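Local coordinates for protein MgGH51 (Meripilus giganteus, PDB 6ZPV) that probably hydrolyses terminal alpha-L-arabinofuranosyl residues from arabinose-containing polysaccharides and oligosaccharides, as a fungal GH51 alpha-L-arabinofuranosidase, at residues D70-S75 and F117-T122; F192-L197 and G249-R254; F413-F418 and Y425-Y430. All blocks are in the same frame, centred on the assembly; numbering follows the deposited sequence. Where two conformers were deposited one is given.

Contact 1: D70-S75 and F117-T122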
loop_
_atom_site.group_PDB
_atom_site.type_symbol
_atom_site.label_atom_id
_atom_site.label_comp_id
_atom_site.label_asym_id
_atom_site.label_seq_id
_atom_site.Cartn_x
_atom_site.Cartn_y
_atom_site.Cartn_z
ATOM N N ASP A 70 11.703 -18.546 -24.356
ATOM C CA ASP A 70 11.515 -19.992 -24.538
ATOM C C ASP A 70 10.821 -20.236 -25.877
ATOM O O ASP A 70 9.773 -19.658 -26.149
ATOM C CB ASP A 70 10.725 -20.543 -23.365
ATOM C CG ASP A 70 10.870 -22.057 -23.248
ATOM O OD1 ASP A 70 10.873 -22.754 -24.281
ATOM O OD2 ASP A 70 10.981 -22.546 -22.055
ATOM N N PRO A 71 11.321 -21.145 -26.751
ATOM C CA PRO A 71 10.566 -21.466 -27.964
ATOM C C PRO A 71 9.190 -22.065 -27.676
ATOM O O PRO A 71 8.310 -22.015 -28.532
ATOM C CB PRO A 71 11.486 -22.484 -28.686
ATOM C CG PRO A 71 12.782 -22.458 -28.007
ATOM C CD PRO A 71 12.626 -21.809 -26.660
ATOM N N SER A 72 9.042 -22.669 -26.485
ATOM C CA SER A 72 7.780 -23.284 -26.024
ATOM C C SER A 72 7.557 -22.834 -24.586
ATOM O O SER A 72 7.829 -23.592 -23.659
ATOM C CB SER A 72 7.790 -24.780 -26.157
ATOM O OG SER A 72 7.905 -25.167 -27.509
ATOM N N PRO A 73 7.051 -21.602 -24.373
ATOM C CA PRO A 73 6.935 -21.069 -23.020
ATOM C C PRO A 73 5.820 -21.741 -22.225
ATOM O O PRO A 73 4.879 -22.307 -22.769
ATOM C CB PRO A 73 6.659 -19.589 -23.253
ATOM C CG PRO A 73 5.869 -19.582 -24.546
ATOM C CD PRO A 73 6.575 -20.641 -25.402
ATOM N N VAL A 74 5.905 -21.615 -20.901
ATOM C CA VAL A 74 4.884 -22.181 -20.028
ATOM C C VAL A 74 3.507 -21.599 -20.325
ATOM O O VAL A 74 2.512 -22.298 -20.268
ATOM C CB VAL A 74 5.296 -22.054 -18.549
ATOM C CG1 VAL A 74 5.184 -20.618 -17.992
ATOM C CG2 VAL A 74 4.471 -23.006 -17.682
ATOM N N SER A 75 3.476 -20.335 -20.644
ATOM C CA SER A 75 2.303 -19.603 -21.110
ATOM C C SER A 75 2.787 -18.439 -21.949
ATOM O O SER A 75 3.895 -17.938 -21.742
ATOM C CB SER A 75 1.506 -19.121 -19.925
ATOM O OG SER A 75 2.233 -18.070 -19.302
ATOM N N PHE A 117 7.364 -24.537 -12.325
ATOM C CA PHE A 117 7.122 -25.332 -13.531
ATOM C C PHE A 117 8.454 -25.721 -14.108
ATOM O O PHE A 117 9.392 -24.887 -14.147
ATOM C CB PHE A 117 6.263 -24.558 -14.518
ATOM C CG PHE A 117 4.814 -24.406 -14.159
ATOM C CD1 PHE A 117 4.428 -23.476 -13.191
ATOM C CD2 PHE A 117 3.835 -25.164 -14.754
ATOM C CE1 PHE A 117 3.089 -23.315 -12.843
ATOM C CE2 PHE A 117 2.518 -25.022 -14.396
ATOM C CZ PHE A 117 2.153 -24.104 -13.441
ATOM N N PHE A 118 8.524 -26.913 -14.696
ATOM C CA PHE A 118 9.732 -27.341 -15.396
ATOM C C PHE A 118 9.388 -28.175 -16.620
ATOM O O PHE A 118 8.310 -28.780 -16.686
ATOM C CB PHE A 118 10.705 -28.141 -14.506
ATOM C CG PHE A 118 10.315 -29.581 -14.259
ATOM C CD1 PHE A 118 9.305 -29.947 -13.363
ATOM C CD2 PHE A 118 10.874 -30.596 -15.024
ATOM C CE1 PHE A 118 8.897 -31.254 -13.226
ATOM C CE2 PHE A 118 10.467 -31.914 -14.895
ATOM C CZ PHE A 118 9.467 -32.244 -13.990
ATOM N N ARG A 119 10.316 -28.280 -17.536
ATOM C CA ARG A 119 10.333 -29.333 -18.580
ATOM C C ARG A 119 11.748 -29.598 -18.981
ATOM O O ARG A 119 12.582 -28.698 -18.911
ATOM C CB ARG A 119 9.478 -28.944 -19.794
ATOM C CG ARG A 119 10.039 -27.827 -20.660
ATOM C CD ARG A 119 9.179 -27.405 -21.860
ATOM N NE ARG A 119 9.790 -26.178 -22.598
ATOM C CZ ARG A 119 10.492 -26.360 -23.664
ATOM N NH1 ARG A 119 10.608 -27.615 -24.129
ATOM N NH2 ARG A 119 10.978 -25.438 -24.381
ATOM N N PHE A 120 12.007 -30.811 -19.478
ATOM C CA PHE A 120 13.295 -31.097 -20.132
ATOM C C PHE A 120 13.096 -30.738 -21.595
ATOM O O PHE A 120 12.243 -31.356 -22.267
ATOM C CB PHE A 120 13.661 -32.588 -19.989
ATOM C CG PHE A 120 14.174 -32.952 -18.625
ATOM C CD1 PHE A 120 13.311 -33.112 -17.565
ATOM C CD2 PHE A 120 15.542 -33.128 -18.426
ATOM C CE1 PHE A 120 13.805 -33.423 -16.301
ATOM C CE2 PHE A 120 16.037 -33.459 -17.179
ATOM C CZ PHE A 120 15.174 -33.585 -16.109
ATOM N N PRO A 121 13.823 -29.763 -22.140
ATOM C CA PRO A 121 13.631 -29.388 -23.547
ATOM C C PRO A 121 14.015 -30.489 -24.550
ATOM O O PRO A 121 13.460 -30.545 -25.636
ATOM C CB PRO A 121 14.491 -28.124 -23.733
ATOM C CG PRO A 121 15.468 -28.131 -22.550
ATOM C CD PRO A 121 14.743 -28.836 -21.452
ATOM N N THR A 122 14.902 -31.388 -24.164
ATOM C CA THR A 122 15.276 -32.587 -24.922
ATOM C C THR A 122 15.136 -33.773 -23.990
ATOM O O THR A 122 15.762 -33.814 -22.927
ATOM C CB THR A 122 16.696 -32.462 -25.481
ATOM O OG1 THR A 122 16.883 -31.261 -26.206
ATOM C CG2 THR A 122 17.077 -33.651 -26.316
#

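Contact 2: F192-L197 and G249-R254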
loop_
_atom_site.group_PDB
_atom_site.type_symbol
_atom_site.label_atom_id
_atom_site.label_comp_id
_atom_site.label_asym_id
_atom_site.label_seq_id
_atom_site.Cartn_x
_atom_site.Cartn_y
_atom_site.Cartn_z
ATOM N N PHE A 192 12.926 -23.892 -16.573
ATOM C CA PHE A 192 12.028 -23.591 -15.451
ATOM C C PHE A 192 11.256 -22.318 -15.711
ATOM O O PHE A 192 11.784 -21.409 -16.398
ATOM C CB PHE A 192 12.828 -23.422 -14.147
ATOM C CG PHE A 192 13.501 -24.653 -13.601
ATOM C CD1 PHE A 192 12.823 -25.460 -12.730
ATOM C CD2 PHE A 192 14.838 -24.965 -13.933
ATOM C CE1 PHE A 192 13.448 -26.581 -12.196
ATOM C CE2 PHE A 192 15.430 -26.076 -13.374
ATOM C CZ PHE A 192 14.746 -26.879 -12.511
ATOM N N ALA A 193 10.091 -22.205 -15.114
ATOM C CA ALA A 193 9.296 -20.983 -15.233
ATOM C C ALA A 193 8.407 -20.858 -14.009
ATOM O O ALA A 193 8.125 -21.852 -13.333
ATOM C CB ALA A 193 8.461 -20.983 -16.516
ATOM N N MET A 194 7.901 -19.635 -13.804
ATOM C CA MET A 194 6.810 -19.400 -12.833
ATOM C C MET A 194 7.115 -20.061 -11.485
ATOM O O MET A 194 6.366 -20.901 -10.980
ATOM C CB MET A 194 5.462 -19.858 -13.412
ATOM C CG MET A 194 4.222 -19.454 -12.682
ATOM S SD MET A 194 4.025 -17.674 -12.364
ATOM C CE MET A 194 4.424 -17.585 -10.609
ATOM N N PHE A 195 8.170 -19.579 -10.848
ATOM C CA PHE A 195 8.489 -19.985 -9.465
ATOM C C PHE A 195 7.639 -19.229 -8.475
ATOM O O PHE A 195 7.231 -18.092 -8.726
ATOM C CB PHE A 195 9.950 -19.648 -9.172
ATOM C CG PHE A 195 10.988 -20.403 -9.964
ATOM C CD1 PHE A 195 11.512 -21.599 -9.469
ATOM C CD2 PHE A 195 11.511 -19.924 -11.148
ATOM C CE1 PHE A 195 12.543 -22.285 -10.114
ATOM C CE2 PHE A 195 12.537 -20.615 -11.807
ATOM C CZ PHE A 195 13.043 -21.782 -11.301
ATOM N N SER A 196 7.474 -19.808 -7.287
ATOM C CA SER A 196 6.784 -19.092 -6.214
ATOM C C SER A 196 7.148 -19.676 -4.846
ATOM O O SER A 196 7.259 -20.909 -4.717
ATOM C CB SER A 196 5.273 -19.164 -6.412
ATOM O OG SER A 196 4.551 -18.485 -5.380
ATOM N N LEU A 197 7.278 -18.826 -3.840
ATOM C CA LEU A 197 7.408 -19.256 -2.468
ATOM C C LEU A 197 6.584 -18.340 -1.578
ATOM O O LEU A 197 6.849 -17.130 -1.541
ATOM C CB LEU A 197 8.877 -19.259 -2.003
ATOM C CG LEU A 197 9.101 -19.780 -0.588
ATOM C CD1 LEU A 197 8.893 -21.267 -0.478
ATOM C CD2 LEU A 197 10.478 -19.417 -0.063
ATOM N N GLY A 249 -7.119 -13.639 -12.469
ATOM C CA GLY A 249 -7.029 -15.012 -12.982
ATOM C C GLY A 249 -5.747 -15.698 -12.587
ATOM O O GLY A 249 -5.024 -15.254 -11.684
ATOM N N SER A 250 -5.462 -16.805 -13.233
ATOM C CA SER A 250 -4.247 -17.556 -12.917
ATOM C C SER A 250 -3.010 -16.723 -13.021
ATOM O O SER A 250 -2.897 -15.896 -13.926
ATOM C CB SER A 250 -4.144 -18.726 -13.880
ATOM O OG SER A 250 -2.935 -19.436 -13.636
ATOM N N LEU A 251 -2.041 -16.982 -12.143
ATOM C CA LEU A 251 -0.731 -16.310 -12.304
ATOM C C LEU A 251 -0.099 -16.646 -13.648
ATOM O O LEU A 251 0.687 -15.839 -14.178
ATOM C CB LEU A 251 0.205 -16.699 -11.143
ATOM C CG LEU A 251 -0.269 -16.351 -9.750
ATOM C CD1 LEU A 251 0.783 -16.687 -8.752
ATOM C CD2 LEU A 251 -0.711 -14.904 -9.632
ATOM N N LEU A 252 -0.461 -17.781 -14.223
ATOM C CA LEU A 252 0.081 -18.140 -15.566
ATOM C C LEU A 252 -0.351 -17.146 -16.648
ATOM O O LEU A 252 0.268 -17.125 -17.694
ATOM C CB LEU A 252 -0.331 -19.568 -15.948
ATOM C CG LEU A 252 0.444 -20.675 -15.247
ATOM C CD1 LEU A 252 1.816 -20.830 -15.802
ATOM C CD2 LEU A 252 0.413 -20.603 -13.796
ATOM N N ASP A 253 -1.422 -16.385 -16.404
ATOM C CA ASP A 253 -1.987 -15.455 -17.390
ATOM C C ASP A 253 -1.702 -13.989 -17.037
ATOM O O ASP A 253 -2.321 -13.116 -17.663
ATOM C CB ASP A 253 -3.485 -15.749 -17.538
ATOM C CG ASP A 253 -3.706 -17.147 -18.091
ATOM O OD1 ASP A 253 -3.030 -17.516 -19.050
ATOM O OD2 ASP A 253 -4.530 -17.891 -17.510
ATOM N N ARG A 254 -0.875 -13.698 -16.051
ATOM C CA ARG A 254 -0.600 -12.303 -15.645
ATOM C C ARG A 254 0.785 -11.910 -16.191
ATOM O O ARG A 254 1.805 -12.374 -15.674
ATOM C CB ARG A 254 -0.681 -12.127 -14.152
ATOM C CG ARG A 254 -2.046 -12.506 -13.552
ATOM C CD ARG A 254 -2.114 -12.168 -12.086
ATOM N NE ARG A 254 -3.286 -12.755 -11.434
ATOM C CZ ARG A 254 -3.619 -12.544 -10.154
ATOM N NH1 ARG A 254 -2.944 -11.632 -9.432
ATOM N NH2 ARG A 254 -4.600 -13.230 -9.583
#

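Contact 3: F413-F418 and Y425-Y430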
loop_
_atom_site.group_PDB
_atom_site.type_symbol
_atom_site.label_atom_id
_atom_site.label_comp_id
_atom_site.label_asym_id
_atom_site.label_seq_id
_atom_site.Cartn_x
_atom_site.Cartn_y
_atom_site.Cartn_z
ATOM N N PHE A 413 -6.065 25.752 8.616
ATOM C CA PHE A 413 -7.315 26.389 8.184
ATOM C C PHE A 413 -7.506 26.326 6.677
ATOM O O PHE A 413 -8.376 27.038 6.142
ATOM C CB PHE A 413 -7.425 27.813 8.744
ATOM C CG PHE A 413 -7.750 27.887 10.212
ATOM C CD1 PHE A 413 -6.836 27.533 11.163
ATOM C CD2 PHE A 413 -9.012 28.300 10.626
ATOM C CE1 PHE A 413 -7.155 27.597 12.501
ATOM C CE2 PHE A 413 -9.316 28.343 11.976
ATOM C CZ PHE A 413 -8.393 27.970 12.930
ATOM N N TYR A 414 -6.829 25.414 5.996
ATOM C CA TYR A 414 -6.916 25.278 4.532
ATOM C C TYR A 414 -8.376 25.246 4.078
ATOM O O TYR A 414 -8.736 25.902 3.081
ATOM C CB TYR A 414 -6.171 24.023 4.077
ATOM C CG TYR A 414 -6.119 23.858 2.583
ATOM C CD1 TYR A 414 -5.093 24.417 1.836
ATOM C CD2 TYR A 414 -7.052 23.145 1.894
ATOM C CE1 TYR A 414 -5.037 24.263 0.452
ATOM C CE2 TYR A 414 -6.973 22.970 0.517
ATOM C CZ TYR A 414 -6.008 23.557 -0.204
ATOM O OH TYR A 414 -5.953 23.342 -1.592
ATOM N N TYR A 415 -9.215 24.443 4.720
ATOM C CA TYR A 415 -10.602 24.208 4.262
ATOM C C TYR A 415 -11.639 25.137 4.894
ATOM O O TYR A 415 -12.803 25.148 4.440
ATOM C CB TYR A 415 -11.014 22.751 4.421
ATOM C CG TYR A 415 -10.379 21.816 3.414
ATOM C CD1 TYR A 415 -10.839 21.793 2.104
ATOM C CD2 TYR A 415 -9.337 20.984 3.741
ATOM C CE1 TYR A 415 -10.241 20.979 1.148
ATOM C CE2 TYR A 415 -8.754 20.161 2.813
ATOM C CZ TYR A 415 -9.217 20.114 1.518
ATOM O OH TYR A 415 -8.704 19.335 0.511
ATOM N N ASP A 416 -11.266 25.928 5.902
ATOM C CA ASP A 416 -12.297 26.714 6.624
ATOM C C ASP A 416 -13.011 27.708 5.707
ATOM O O ASP A 416 -14.207 27.959 5.969
ATOM C CB ASP A 416 -11.702 27.419 7.820
ATOM C CG ASP A 416 -11.366 26.435 8.908
ATOM O OD1 ASP A 416 -10.375 25.657 8.764
ATOM O OD2 ASP A 416 -12.083 26.386 9.951
ATOM N N GLY A 417 -12.296 28.330 4.781
ATOM C CA GLY A 417 -12.895 29.330 3.916
ATOM C C GLY A 417 -13.506 28.764 2.656
ATOM O O GLY A 417 -14.002 29.585 1.831
ATOM N N PHE A 418 -13.482 27.442 2.448
ATOM C CA PHE A 418 -14.093 26.881 1.248
ATOM C C PHE A 418 -15.587 27.061 1.298
ATOM O O PHE A 418 -16.234 27.039 2.375
ATOM C CB PHE A 418 -13.818 25.378 1.103
ATOM C CG PHE A 418 -12.507 24.990 0.430
ATOM C CD1 PHE A 418 -11.285 25.569 0.759
ATOM C CD2 PHE A 418 -12.513 23.993 -0.535
ATOM C CE1 PHE A 418 -10.124 25.223 0.101
ATOM C CE2 PHE A 418 -11.339 23.629 -1.171
ATOM C CZ PHE A 418 -10.152 24.252 -0.862
ATOM N N TYR A 425 -14.244 16.900 -0.645
ATOM C CA TYR A 425 -12.804 16.925 -0.900
ATOM C C TYR A 425 -12.130 15.729 -0.267
ATOM O O TYR A 425 -12.405 15.402 0.918
ATOM C CB TYR A 425 -12.207 18.253 -0.456
ATOM C CG TYR A 425 -12.755 19.425 -1.233
ATOM C CD1 TYR A 425 -12.216 19.788 -2.456
ATOM C CD2 TYR A 425 -13.910 20.098 -0.858
ATOM C CE1 TYR A 425 -12.759 20.799 -3.225
ATOM C CE2 TYR A 425 -14.494 21.116 -1.620
ATOM C CZ TYR A 425 -13.898 21.466 -2.823
ATOM O OH TYR A 425 -14.397 22.466 -3.608
ATOM N N PHE A 426 -11.265 15.113 -1.027
ATOM C CA PHE A 426 -10.459 13.951 -0.597
ATOM C C PHE A 426 -9.012 14.431 -0.550
ATOM O O PHE A 426 -8.460 14.847 -1.577
ATOM C CB PHE A 426 -10.594 12.886 -1.683
ATOM C CG PHE A 426 -9.747 11.647 -1.566
ATOM C CD1 PHE A 426 -9.315 11.189 -0.354
ATOM C CD2 PHE A 426 -9.433 10.902 -2.705
ATOM C CE1 PHE A 426 -8.593 10.005 -0.245
ATOM C CE2 PHE A 426 -8.724 9.708 -2.615
ATOM C CZ PHE A 426 -8.325 9.261 -1.365
ATOM N N GLU A 427 -8.372 14.428 0.630
ATOM C CA GLU A 427 -6.950 14.743 0.733
ATOM C C GLU A 427 -6.198 13.431 0.480
ATOM O O GLU A 427 -5.780 12.746 1.438
ATOM C CB GLU A 427 -6.630 15.361 2.087
ATOM C CG GLU A 427 -5.306 16.100 2.076
ATOM C CD GLU A 427 -5.347 17.528 1.583
ATOM O OE1 GLU A 427 -6.424 18.075 1.324
ATOM O OE2 GLU A 427 -4.218 18.146 1.467
ATOM N N GLY A 428 -6.109 13.043 -0.805
ATOM C CA GLY A 428 -5.707 11.682 -1.138
ATOM C C GLY A 428 -4.249 11.375 -0.989
ATOM O O GLY A 428 -3.855 10.200 -0.992
ATOM N N GLU A 429 -3.404 12.425 -0.914
ATOM C CA GLU A 429 -1.994 12.258 -0.570
ATOM C C GLU A 429 -1.602 13.502 0.229
ATOM O O GLU A 429 -1.738 14.626 -0.271
ATOM C CB GLU A 429 -1.086 12.222 -1.825
ATOM C CG GLU A 429 -1.389 11.057 -2.761
ATOM C CD GLU A 429 -0.610 11.013 -4.054
ATOM O OE1 GLU A 429 0.547 11.567 -4.094
ATOM O OE2 GLU A 429 -1.144 10.479 -5.050
ATOM N N TYR A 430 -0.976 13.275 1.359
ATOM C CA TYR A 430 -0.295 14.365 2.065
ATOM C C TYR A 430 0.802 13.778 2.922
ATOM O O TYR A 430 0.686 12.670 3.431
ATOM C CB TYR A 430 -1.248 15.258 2.898
ATOM C CG TYR A 430 -1.947 14.592 4.060
ATOM C CD1 TYR A 430 -3.013 13.732 3.890
ATOM C CD2 TYR A 430 -1.500 14.824 5.361
ATOM C CE1 TYR A 430 -3.634 13.127 4.967
ATOM C CE2 TYR A 430 -2.104 14.214 6.433
ATOM C CZ TYR A 430 -3.180 13.372 6.264
ATOM O OH TYR A 430 -3.788 12.806 7.337
#

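Contact 1: D70-S75 and F117-T122
D70 OD1 is gripped by two donors, one from each segment. From across the contact, R119 NH2 reaches D70 OD1 at 2.7 Å on the lone pair facing the other carboxylate oxygen, with an N-H...O angle of 158°, making a salt bridge. The oxygen lies almost in the guanidinium plane, yet the carboxylate is turned 37° against it, a one-armed pairing rather than a two-pronged one. Within the loop, S72 N comes from above the carboxylate plane to D70 OD1 at 2.9 Å, which closes an Asx turn and draws S72 up to the arginine. S72 CB sits over one guanidinium face, toward its rim, 3.7 Å from R119 NH2. R119 starts with CG wedged between the backbone N and the carbonyl carbon (chi1 71°) and runs extended to NE, long enough to span from strand to loop. Farther along, V74 CG2 packs on the F117 ring, 3.7 Å from F117 CD2, the two side chains crossing nearly at right angles. D70 OD2 is held by S81 and N191, so both carboxylate oxygens have partners. W156 borders D70, V74 and R119 and hydrogen-bonds S72 O. Segment 70-75, part of the loop between strands 64-69 and 80-85, thus folds at the surface against the end of strand 112-119, which pairs with strands 189-198 and 157-163 in the same antiparallel sheet.

Contact 2: F192-L197 and G249-R254
M194 takes left-handed backbone angles (phi 49°, psi 64°) in the middle of a beta strand, and it alone carries the strand's side of the contact, with L251 and L252 facing it. Its CG stands anti to the backbone N (chi1 -168°), pointing the thioether at the loop; a bend at chi2 then turns the sulfur toward L251. M194 SD lies 4.1 Å from L251 CB, and the methyl continues past to L251 CD1, M194 CE standing 4.2 Å from it, the two side chains crossing at about a right angle. Nearer the backbone of the methionine, M194 CG rests against the two methyls of L252, 4.1 Å from L252 CD2. All these contacts are apolar and none is tight. The opposing loop is braced from within. S250 OG accepts from L252 N in an ST turn that leads into the short 3-10 segment 251-253, while R254 grips G249 O side-on through two nitrogens, NH2 at 2.9 Å from G249 O and NE at 3.1 Å. L251 CD2 lies over the centre of the R254 guanidinium face, so this leucine is packed between the arginine and the methionine. E273 forms a salt bridge with R254. The arrangement is that of a domain interface: a strand of the beta-sandwich meets a loop following strand 224-227 of the catalytic (beta/alpha)8 barrel.

Contact 3: F413-F418 and Y425-Y430
F418 sets its ring edge against the face of Y425, the planes 87° apart and the centroids 5.0 Å from each other, a T-shaped pair. The touching edge is the CD2-CE2 side, with F418 CD2 3.7 Å from Y425 CE2, somewhat off the centre of the tyrosine ring. Y415 meets the same tyrosine differently: its ring is inclined at 42°, and Y415 CE1 lies 3.7 Å from Y425 CB, near the root of the side chain. Y415 CD1 also stands over the centre of the F418 face, so the three rings close into an aromatic cluster. Y414 CD2 covers the centre of one Y415 face and helps to confine that ring. Past the cluster, the Y415 hydroxyl donates to E427, Y415 OH lying 2.7 Å from E427 OE1 and approaching nearly head-on to the carboxylate oxygen; ring and carboxylate are almost perpendicular. E427 gets there by placing CG anti to the backbone N (chi1 -161°) and bending at chi2. The bond satisfies a buried carboxylate oxygen. A type I turn from Y415 to F418 brings both rings to the same side, and R420 binds the carbonyl oxygens of both residues. Y425 OH is hydrogen-bonded to W386, a residue of a glycan pocket. Replacing Y425 by leucine would probably deprive the F418 edge of its aromatic face and leave W386 NE1 without this partner. The contact lies in the (beta/alpha)8 barrel of GH51 enzymes, where the loop after helix 405-410 folds over the start of the seventh strand, 424-432, with E427 and Y415 reaching toward helix 454-469.

Contacts 1 and 2 are neighbours, their centres about 13 Å apart, and both use the sheet in which strands 112-119 and 189-198 lie side by side. They touch directly: V74 packs on A193, and in the conformer given S75 OG probably hydrogen-bonds L252 O, tying the sandwich loop to the barrel loop. Contact 3 stands apart in the barrel, its centre about 43 Å from that of contact 2 and on the other side of the chain's centre. Chemistry follows place. Contact 1, at the surface, relies on a salt bridge; contact 2, partly buried between domains, is wholly aliphatic and thioether; contact 3, buried, combines a T-shaped and an oblique aromatic pair with one tyrosine-glutamate bond.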